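Local coordinates for protein KLLA0E08119p (Kluyveromyces lactis, PDB 3VA7) that probably carboxylates urea with bicarbonate and ATP through its biotin cofactor, in the first step of urea breakdown by the allophanate route, at residues I592-R605 with F628-P642. Numbering follows the deposited sequence.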
ATOM      1  N   ILE A 592     -20.559  -6.608  -8.901  1.00 35.19           N
ATOM      2  CA  ILE A 592     -20.356  -7.169 -10.224  1.00 35.42           C
ATOM      3  C   ILE A 592     -20.408  -8.640  -9.942  1.00 36.27           C
ATOM      4  O   ILE A 592     -19.736  -9.078  -9.001  1.00 37.23           O
ATOM      5  CB  ILE A 592     -18.921  -6.983 -10.741  1.00 35.22           C
ATOM      6  CG1 ILE A 592     -18.373  -5.554 -10.588  1.00 36.37           C
ATOM      7  CG2 ILE A 592     -18.770  -7.546 -12.115  1.00 32.91           C
ATOM      8  CD1 ILE A 592     -19.322  -4.466 -10.834  1.00 41.84           C
ATOM      9  N   ARG A 593     -21.214  -9.400 -10.681  1.00 35.96           N
ATOM     10  CA  ARG A 593     -21.283 -10.844 -10.469  1.00 36.46           C
ATOM     11  C   ARG A 593     -19.864 -11.445 -10.563  1.00 36.59           C
ATOM     12  O   ARG A 593     -19.131 -11.149 -11.498  1.00 36.51           O
ATOM     13  CB  ARG A 593     -22.259 -11.511 -11.472  1.00 36.35           C
ATOM     14  CG  ARG A 593     -22.638 -12.950 -11.074  1.00 35.87           C
ATOM     15  CD  ARG A 593     -23.414 -13.676 -12.192  1.00 37.48           C
ATOM     16  NE  ARG A 593     -23.677 -15.090 -11.928  1.00 35.76           N
ATOM     17  CZ  ARG A 593     -24.417 -15.557 -10.912  1.00 37.32           C
ATOM     18  NH1 ARG A 593     -24.960 -14.712 -10.029  1.00 35.81           N
ATOM     19  NH2 ARG A 593     -24.597 -16.884 -10.757  1.00 35.95           N
ATOM     20  N   GLY A 594     -19.479 -12.240  -9.567  1.00 37.08           N
ATOM     21  CA  GLY A 594     -18.166 -12.862  -9.525  1.00 38.21           C
ATOM     22  C   GLY A 594     -17.102 -12.044  -8.791  1.00 39.54           C
ATOM     23  O   GLY A 594     -16.030 -12.559  -8.476  1.00 40.41           O
ATOM     24  N   GLY A 595     -17.376 -10.769  -8.538  1.00 39.45           N
ATOM     25  CA  GLY A 595     -16.510  -9.943  -7.721  1.00 40.69           C
ATOM     26  C   GLY A 595     -15.384  -9.345  -8.525  1.00 41.58           C
ATOM     27  O   GLY A 595     -15.235  -9.684  -9.688  1.00 42.62           O
ATOM     28  N   ILE A 596     -14.595  -8.452  -7.920  1.00 41.69           N
ATOM     29  CA  ILE A 596     -13.480  -7.802  -8.626  1.00 41.47           C
ATOM     30  C   ILE A 596     -12.148  -8.470  -8.256  1.00 42.08           C
ATOM     31  O   ILE A 596     -11.956  -8.854  -7.100  1.00 41.85           O
ATOM     32  CB  ILE A 596     -13.396  -6.307  -8.278  1.00 41.13           C
ATOM     33  CG1 ILE A 596     -14.669  -5.576  -8.675  1.00 38.97           C
ATOM     34  CG2 ILE A 596     -12.182  -5.671  -8.912  1.00 40.37           C
ATOM     35  CD1 ILE A 596     -15.060  -4.530  -7.656  1.00 37.09           C
ATOM     36  N   ASP A 597     -11.232  -8.591  -9.231  1.00 42.55           N
ATOM     37  CA  ASP A 597     -10.016  -9.416  -9.056  1.00 43.09           C
ATOM     38  C   ASP A 597      -8.774  -8.647  -8.698  1.00 41.62           C
ATOM     39  O   ASP A 597      -8.060  -8.085  -9.555  1.00 40.73           O
ATOM     40  CB  ASP A 597      -9.721 -10.326 -10.262  1.00 44.77           C
ATOM     41  CG  ASP A 597      -8.799 -11.514  -9.888  1.00 50.03           C
ATOM     42  OD1 ASP A 597      -9.207 -12.405  -9.076  1.00 53.94           O
ATOM     43  OD2 ASP A 597      -7.661 -11.541 -10.413  1.00 54.59           O
ATOM     44  N   VAL A 598      -8.492  -8.696  -7.404  1.00 40.60           N
ATOM     45  CA  VAL A 598      -7.461  -7.881  -6.818  1.00 39.00           C
ATOM     46  C   VAL A 598      -6.797  -8.742  -5.748  1.00 37.81           C
ATOM     47  O   VAL A 598      -7.444  -9.544  -5.124  1.00 37.37           O
ATOM     48  CB  VAL A 598      -8.148  -6.560  -6.322  1.00 39.28           C
ATOM     49  CG1 VAL A 598      -8.546  -6.604  -4.851  1.00 38.08           C
ATOM     50  CG2 VAL A 598      -7.355  -5.355  -6.719  1.00 38.67           C
ATOM     51  N   PRO A 599      -5.482  -8.625  -5.573  1.00 37.59           N
ATOM     52  CA  PRO A 599      -4.842  -9.520  -4.565  1.00 36.24           C
ATOM     53  C   PRO A 599      -5.253  -9.218  -3.109  1.00 35.19           C
ATOM     54  O   PRO A 599      -5.550  -8.063  -2.789  1.00 34.39           O
ATOM     55  CB  PRO A 599      -3.341  -9.285  -4.786  1.00 35.88           C
ATOM     56  CG  PRO A 599      -3.254  -7.886  -5.486  1.00 37.57           C
ATOM     57  CD  PRO A 599      -4.517  -7.766  -6.303  1.00 37.74           C
ATOM     58  N   GLU A 600      -5.299 -10.245  -2.256  1.00 33.90           N
ATOM     59  CA  GLU A 600      -5.499 -10.022  -0.840  1.00 34.63           C
ATOM     60  C   GLU A 600      -4.249  -9.423  -0.186  1.00 34.86           C
ATOM     61  O   GLU A 600      -3.116  -9.639  -0.648  1.00 34.51           O
ATOM     62  CB  GLU A 600      -5.787 -11.322  -0.098  1.00 35.06           C
ATOM     63  CG  GLU A 600      -6.951 -12.169  -0.631  1.00 40.09           C
ATOM     64  CD  GLU A 600      -7.195 -13.398   0.243  1.00 45.06           C
ATOM     65  OE1 GLU A 600      -6.338 -14.300   0.249  1.00 49.06           O
ATOM     66  OE2 GLU A 600      -8.229 -13.467   0.946  1.00 45.89           O
ATOM     67  N   TYR A 601      -4.454  -8.679   0.904  1.00 34.08           N
ATOM     68  CA  TYR A 601      -3.384  -8.301   1.795  1.00 32.56           C
ATOM     69  C   TYR A 601      -3.946  -8.535   3.196  1.00 32.91           C
ATOM     70  O   TYR A 601      -5.051  -8.059   3.552  1.00 31.63           O
ATOM     71  CB  TYR A 601      -2.962  -6.825   1.576  1.00 32.98           C
ATOM     72  CG  TYR A 601      -1.875  -6.331   2.535  1.00 31.88           C
ATOM     73  CD1 TYR A 601      -0.552  -6.701   2.363  1.00 31.45           C
ATOM     74  CD2 TYR A 601      -2.188  -5.493   3.625  1.00 32.70           C
ATOM     75  CE1 TYR A 601       0.429  -6.278   3.255  1.00 32.45           C
ATOM     76  CE2 TYR A 601      -1.205  -5.055   4.530  1.00 31.61           C
ATOM     77  CZ  TYR A 601       0.096  -5.458   4.333  1.00 31.68           C
ATOM     78  OH  TYR A 601       1.076  -5.043   5.187  1.00 30.54           O
ATOM     79  N   LEU A 602      -3.184  -9.271   3.997  1.00 32.45           N
ATOM     80  CA  LEU A 602      -3.629  -9.633   5.345  1.00 32.85           C
ATOM     81  C   LEU A 602      -5.073 -10.195   5.439  1.00 32.86           C
ATOM     82  O   LEU A 602      -5.825  -9.890   6.366  1.00 33.02           O
ATOM     83  CB  LEU A 602      -3.436  -8.459   6.303  1.00 32.33           C
ATOM     84  CG  LEU A 602      -1.995  -8.180   6.718  1.00 33.48           C
ATOM     85  CD1 LEU A 602      -2.006  -6.932   7.540  1.00 30.44           C
ATOM     86  CD2 LEU A 602      -1.308  -9.368   7.500  1.00 30.07           C
ATOM     87  N   GLY A 603      -5.438 -11.032   4.480  1.00 32.68           N
ATOM     88  CA  GLY A 603      -6.675 -11.778   4.546  1.00 32.89           C
ATOM     89  C   GLY A 603      -7.842 -11.179   3.773  1.00 32.97           C
ATOM     90  O   GLY A 603      -8.903 -11.803   3.655  1.00 34.58           O
ATOM     91  N   SER A 604      -7.661  -9.977   3.244  1.00 32.04           N
ATOM     92  CA  SER A 604      -8.780  -9.196   2.713  1.00 30.83           C
ATOM     93  C   SER A 604      -8.361  -8.380   1.515  1.00 30.54           C
ATOM     94  O   SER A 604      -7.221  -7.890   1.421  1.00 30.80           O
ATOM     95  CB  SER A 604      -9.309  -8.228   3.759  1.00 30.24           C
ATOM     96  OG  SER A 604     -10.152  -7.293   3.128  1.00 29.74           O
ATOM     97  N   ARG A 605      -9.310  -8.221   0.612  1.00 29.82           N
ATOM     98  CA  ARG A 605      -9.133  -7.390  -0.543  1.00 29.20           C
ATOM     99  C   ARG A 605      -9.563  -5.955  -0.307  1.00 28.33           C
ATOM    100  O   ARG A 605      -9.637  -5.179  -1.266  1.00 28.96           O
ATOM    101  CB  ARG A 605      -9.904  -7.986  -1.711  1.00 29.67           C
ATOM    102  CG  ARG A 605      -9.287  -9.274  -2.147  1.00 31.03           C
ATOM    103  CD  ARG A 605     -10.097  -9.894  -3.221  1.00 32.77           C
ATOM    104  NE  ARG A 605      -9.349 -10.959  -3.877  1.00 30.06           N
ATOM    105  CZ  ARG A 605      -9.385 -12.246  -3.575  1.00 29.55           C
ATOM    106  NH1 ARG A 605     -10.121 -12.683  -2.576  1.00 23.26           N
ATOM    107  NH2 ARG A 605      -8.630 -13.094  -4.300  1.00 35.48           N
ATOM    108  N   PHE A 628     -10.044  -6.151 -13.352  1.00 49.01           N
ATOM    109  CA  PHE A 628     -10.318  -7.467 -13.891  1.00 50.32           C
ATOM    110  C   PHE A 628     -11.414  -8.180 -13.151  1.00 52.06           C
ATOM    111  O   PHE A 628     -11.514  -8.029 -11.926  1.00 52.12           O
ATOM    112  CB  PHE A 628      -9.024  -8.316 -13.911  1.00 50.08           C
ATOM    113  CG  PHE A 628      -8.120  -7.936 -15.034  1.00 49.89           C
ATOM    114  CD1 PHE A 628      -7.222  -6.873 -14.892  1.00 50.96           C
ATOM    115  CD2 PHE A 628      -8.247  -8.545 -16.272  1.00 48.28           C
ATOM    116  CE1 PHE A 628      -6.427  -6.454 -15.964  1.00 50.35           C
ATOM    117  CE2 PHE A 628      -7.467  -8.148 -17.338  1.00 48.69           C
ATOM    118  CZ  PHE A 628      -6.560  -7.090 -17.189  1.00 49.77           C
ATOM    119  N   LEU A 629     -12.227  -8.958 -13.890  1.00 53.55           N
ATOM    120  CA  LEU A 629     -13.338  -9.717 -13.301  1.00 55.12           C
ATOM    121  C   LEU A 629     -13.029 -11.188 -13.282  1.00 57.29           C
ATOM    122  O   LEU A 629     -11.941 -11.586 -13.675  1.00 57.61           O
ATOM    123  CB  LEU A 629     -14.633  -9.510 -14.063  1.00 54.31           C
ATOM    124  CG  LEU A 629     -15.166  -8.110 -14.333  1.00 53.46           C
ATOM    125  CD1 LEU A 629     -16.615  -8.276 -14.772  1.00 52.00           C
ATOM    126  CD2 LEU A 629     -15.044  -7.166 -13.121  1.00 51.48           C
ATOM    127  N   ASN A 630     -14.007 -11.989 -12.867  1.00 59.86           N
ATOM    128  CA  ASN A 630     -13.829 -13.413 -12.663  1.00 62.73           C
ATOM    129  C   ASN A 630     -14.833 -14.232 -13.505  1.00 65.23           C
ATOM    130  O   ASN A 630     -15.697 -14.927 -12.945  1.00 65.61           O
ATOM    131  CB  ASN A 630     -13.973 -13.699 -11.160  1.00 62.35           C
ATOM    132  CG  ASN A 630     -14.129 -15.188 -10.831  1.00 64.07           C
ATOM    133  OD1 ASN A 630     -13.651 -16.060 -11.576  1.00 67.80           O
ATOM    134  ND2 ASN A 630     -14.790 -15.485  -9.699  1.00 62.28           N
ATOM    135  N   GLN A 631     -14.744 -14.134 -14.838  1.00 68.22           N
ATOM    136  CA  GLN A 631     -15.534 -15.007 -15.749  1.00 70.93           C
ATOM    137  C   GLN A 631     -14.964 -16.441 -15.660  1.00 72.36           C
ATOM    138  O   GLN A 631     -13.818 -16.693 -16.094  1.00 71.47           O
ATOM    139  CB  GLN A 631     -15.451 -14.521 -17.212  1.00 71.45           C
ATOM    140  CG  GLN A 631     -16.781 -14.446 -18.017  1.00 73.73           C
ATOM    141  CD  GLN A 631     -17.367 -12.999 -18.066  1.00 76.40           C
ATOM    142  OE1 GLN A 631     -17.494 -12.376 -19.143  1.00 75.18           O
ATOM    143  NE2 GLN A 631     -17.697 -12.461 -16.885  1.00 76.83           N
ATOM    144  N   PRO A 632     -15.759 -17.391 -15.110  1.00 74.23           N
ATOM    145  CA  PRO A 632     -15.227 -18.769 -14.877  1.00 75.75           C
ATOM    146  C   PRO A 632     -14.533 -19.426 -16.114  1.00 77.12           C
ATOM    147  O   PRO A 632     -13.476 -20.051 -15.959  1.00 76.93           O
ATOM    148  CB  PRO A 632     -16.457 -19.564 -14.402  1.00 75.75           C
ATOM    149  CG  PRO A 632     -17.708 -18.704 -14.865  1.00 75.52           C
ATOM    150  CD  PRO A 632     -17.211 -17.272 -14.821  1.00 74.59           C
ATOM    151  N   GLU A 633     -15.103 -19.249 -17.314  1.00 78.60           N
ATOM    152  CA  GLU A 633     -14.503 -19.784 -18.547  1.00 80.04           C
ATOM    153  C   GLU A 633     -13.223 -19.044 -19.013  1.00 80.32           C
ATOM    154  O   GLU A 633     -12.231 -19.698 -19.387  1.00 80.39           O
ATOM    155  CB  GLU A 633     -15.544 -19.905 -19.680  1.00 80.68           C
ATOM    156  CG  GLU A 633     -15.993 -18.591 -20.372  1.00 82.57           C
ATOM    157  CD  GLU A 633     -16.867 -18.848 -21.620  1.00 85.78           C
ATOM    158  OE1 GLU A 633     -17.852 -19.624 -21.507  1.00 87.13           O
ATOM    159  OE2 GLU A 633     -16.579 -18.279 -22.710  1.00 84.90           O
ATOM    160  N   LEU A 634     -13.238 -17.702 -18.972  1.00 80.43           N
ATOM    161  CA  LEU A 634     -12.050 -16.881 -19.338  1.00 80.30           C
ATOM    162  C   LEU A 634     -11.138 -16.513 -18.120  1.00 79.40           C
ATOM    163  O   LEU A 634     -10.388 -15.514 -18.175  1.00 79.69           O
ATOM    164  CB  LEU A 634     -12.458 -15.618 -20.164  1.00 80.94           C
ATOM    165  CG  LEU A 634     -11.641 -15.151 -21.415  1.00 82.80           C
ATOM    166  CD1 LEU A 634     -12.495 -14.307 -22.439  1.00 82.87           C
ATOM    167  CD2 LEU A 634     -10.284 -14.425 -21.085  1.00 82.38           C
ATOM    168  N   SER A 635     -11.186 -17.311 -17.036  1.00 77.53           N
ATOM    169  CA  SER A 635     -10.374 -17.005 -15.824  1.00 75.12           C
ATOM    170  C   SER A 635      -9.646 -18.149 -15.114  1.00 72.81           C
ATOM    171  O   SER A 635     -10.125 -19.296 -14.970  1.00 72.79           O
ATOM    172  CB  SER A 635     -11.151 -16.155 -14.779  1.00 75.49           C
ATOM    173  OG  SER A 635     -11.262 -14.786 -15.174  1.00 75.58           O
ATOM    174  N   VAL A 636      -8.458 -17.769 -14.682  1.00 69.83           N
ATOM    175  CA  VAL A 636      -7.714 -18.422 -13.643  1.00 66.90           C
ATOM    176  C   VAL A 636      -7.740 -17.414 -12.467  1.00 64.49           C
ATOM    177  O   VAL A 636      -7.028 -16.414 -12.460  1.00 63.93           O
ATOM    178  CB  VAL A 636      -6.286 -18.753 -14.149  1.00 67.53           C
ATOM    179  CG1 VAL A 636      -5.456 -17.444 -14.462  1.00 67.45           C
ATOM    180  CG2 VAL A 636      -5.566 -19.698 -13.205  1.00 66.58           C
ATOM    181  N   SER A 637      -8.614 -17.664 -11.499  1.00 61.79           N
ATOM    182  CA  SER A 637      -8.812 -16.749 -10.375  1.00 59.04           C
ATOM    183  C   SER A 637      -9.093 -17.518  -9.074  1.00 57.07           C
ATOM    184  O   SER A 637      -9.644 -18.619  -9.100  1.00 57.25           O
ATOM    185  CB  SER A 637      -9.977 -15.796 -10.709  1.00 59.38           C
ATOM    186  OG  SER A 637     -10.572 -15.203  -9.567  1.00 58.51           O
ATOM    187  N   SER A 638      -8.730 -16.928  -7.942  1.00 54.16           N
ATOM    188  CA  SER A 638      -9.027 -17.519  -6.643  1.00 51.09           C
ATOM    189  C   SER A 638     -10.256 -16.869  -5.943  1.00 49.72           C
ATOM    190  O   SER A 638     -10.599 -17.214  -4.781  1.00 48.79           O
ATOM    191  CB  SER A 638      -7.784 -17.449  -5.752  1.00 51.24           C
ATOM    192  OG  SER A 638      -7.641 -16.163  -5.155  1.00 49.61           O
ATOM    193  N   LEU A 639     -10.910 -15.933  -6.638  1.00 47.08           N
ATOM    194  CA  LEU A 639     -12.176 -15.366  -6.165  1.00 45.35           C
ATOM    195  C   LEU A 639     -13.294 -16.403  -5.992  1.00 44.85           C
ATOM    196  O   LEU A 639     -13.430 -17.321  -6.819  1.00 43.71           O
ATOM    197  CB  LEU A 639     -12.654 -14.300  -7.123  1.00 44.73           C
ATOM    198  CG  LEU A 639     -11.945 -12.991  -6.994  1.00 43.38           C
ATOM    199  CD1 LEU A 639     -12.548 -12.088  -7.972  1.00 41.27           C
ATOM    200  CD2 LEU A 639     -12.142 -12.472  -5.595  1.00 42.48           C
ATOM    201  N   PRO A 640     -14.108 -16.263  -4.914  1.00 44.60           N
ATOM    202  CA  PRO A 640     -15.192 -17.221  -4.712  1.00 44.55           C
ATOM    203  C   PRO A 640     -16.339 -17.008  -5.727  1.00 44.23           C
ATOM    204  O   PRO A 640     -16.910 -15.927  -5.817  1.00 43.94           O
ATOM    205  CB  PRO A 640     -15.625 -16.947  -3.287  1.00 44.45           C
ATOM    206  CG  PRO A 640     -15.349 -15.540  -3.100  1.00 44.44           C
ATOM    207  CD  PRO A 640     -14.155 -15.190  -3.917  1.00 44.21           C
ATOM    208  N   ALA A 641     -16.585 -18.046  -6.526  1.00 44.27           N
ATOM    209  CA  ALA A 641     -17.714 -18.169  -7.449  1.00 43.86           C
ATOM    210  C   ALA A 641     -19.062 -17.824  -6.794  1.00 43.64           C
ATOM    211  O   ALA A 641     -19.259 -18.138  -5.595  1.00 44.45           O
ATOM    212  CB  ALA A 641     -17.755 -19.605  -7.971  1.00 43.50           C
ATOM    213  N   PRO A 642     -20.007 -17.240  -7.572  1.00 43.47           N
ATOM    214  CA  PRO A 642     -21.286 -16.848  -6.989  1.00 43.58           C
ATOM    215  C   PRO A 642     -22.113 -18.038  -6.459  1.00 44.20           C
ATOM    216  O   PRO A 642     -21.967 -19.187  -6.887  1.00 43.75           O
ATOM    217  CB  PRO A 642     -22.006 -16.131  -8.149  1.00 43.26           C
ATOM    218  CG  PRO A 642     -20.959 -15.887  -9.209  1.00 41.84           C
ATOM    219  CD  PRO A 642     -20.026 -17.046  -9.040  1.00 43.69           C
TER
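L639 meets R605 and I596 across the contact, one methyl to each. This is a loop-to-loop contact in the A and B part of the carboxyltransferase domain. The chain leaves strand 587-592 through a type II turn, I592 to G595, and meets the loop that follows strand 626-628. CD2 of L639 sits over the centre of one face of the R605 guanidinium, 3.4 Å from CZ. CG of E600 covers the opposite face, so the flat group is sandwiched. CD1 of L639 lies 3.4 Å from the backbone O of I596. At the guanidinium edge, R605 NH2 gives a weak hydrogen bond to S638 OG. R605 NE gives a hydrogen bond of 2.7 Å to V598 O. Were R605 replaced by an alanine, V598 O would probably lose this donor, S638 OG its weak one, and a gap would open beside L639 CD2.

D597 N gives a hydrogen bond to F628 O, 2.8 Å long. D597 CG is anti to the backbone N (chi1 -159°), beside the carbonyl carbon, and S637 OG donates to OD1 from above the carboxylate plane. The same S637 OG accepts from L639 N in an ST turn, and so ties the backbone of the leucine to this serine.

At the other end, CB of P642 covers one face of the R593 guanidinium, toward its rim. The side chains of I592 and L629 cross at about a right angle, with I592 CG2 3.5 Å from L629 CD1.

Further out, both pack on T545 of strand 545-550. R593 NH1 gives a hydrogen bond to F644 O. N523 ND2 gives one to I592 O, and N523 OD1 accepts one from G594 N.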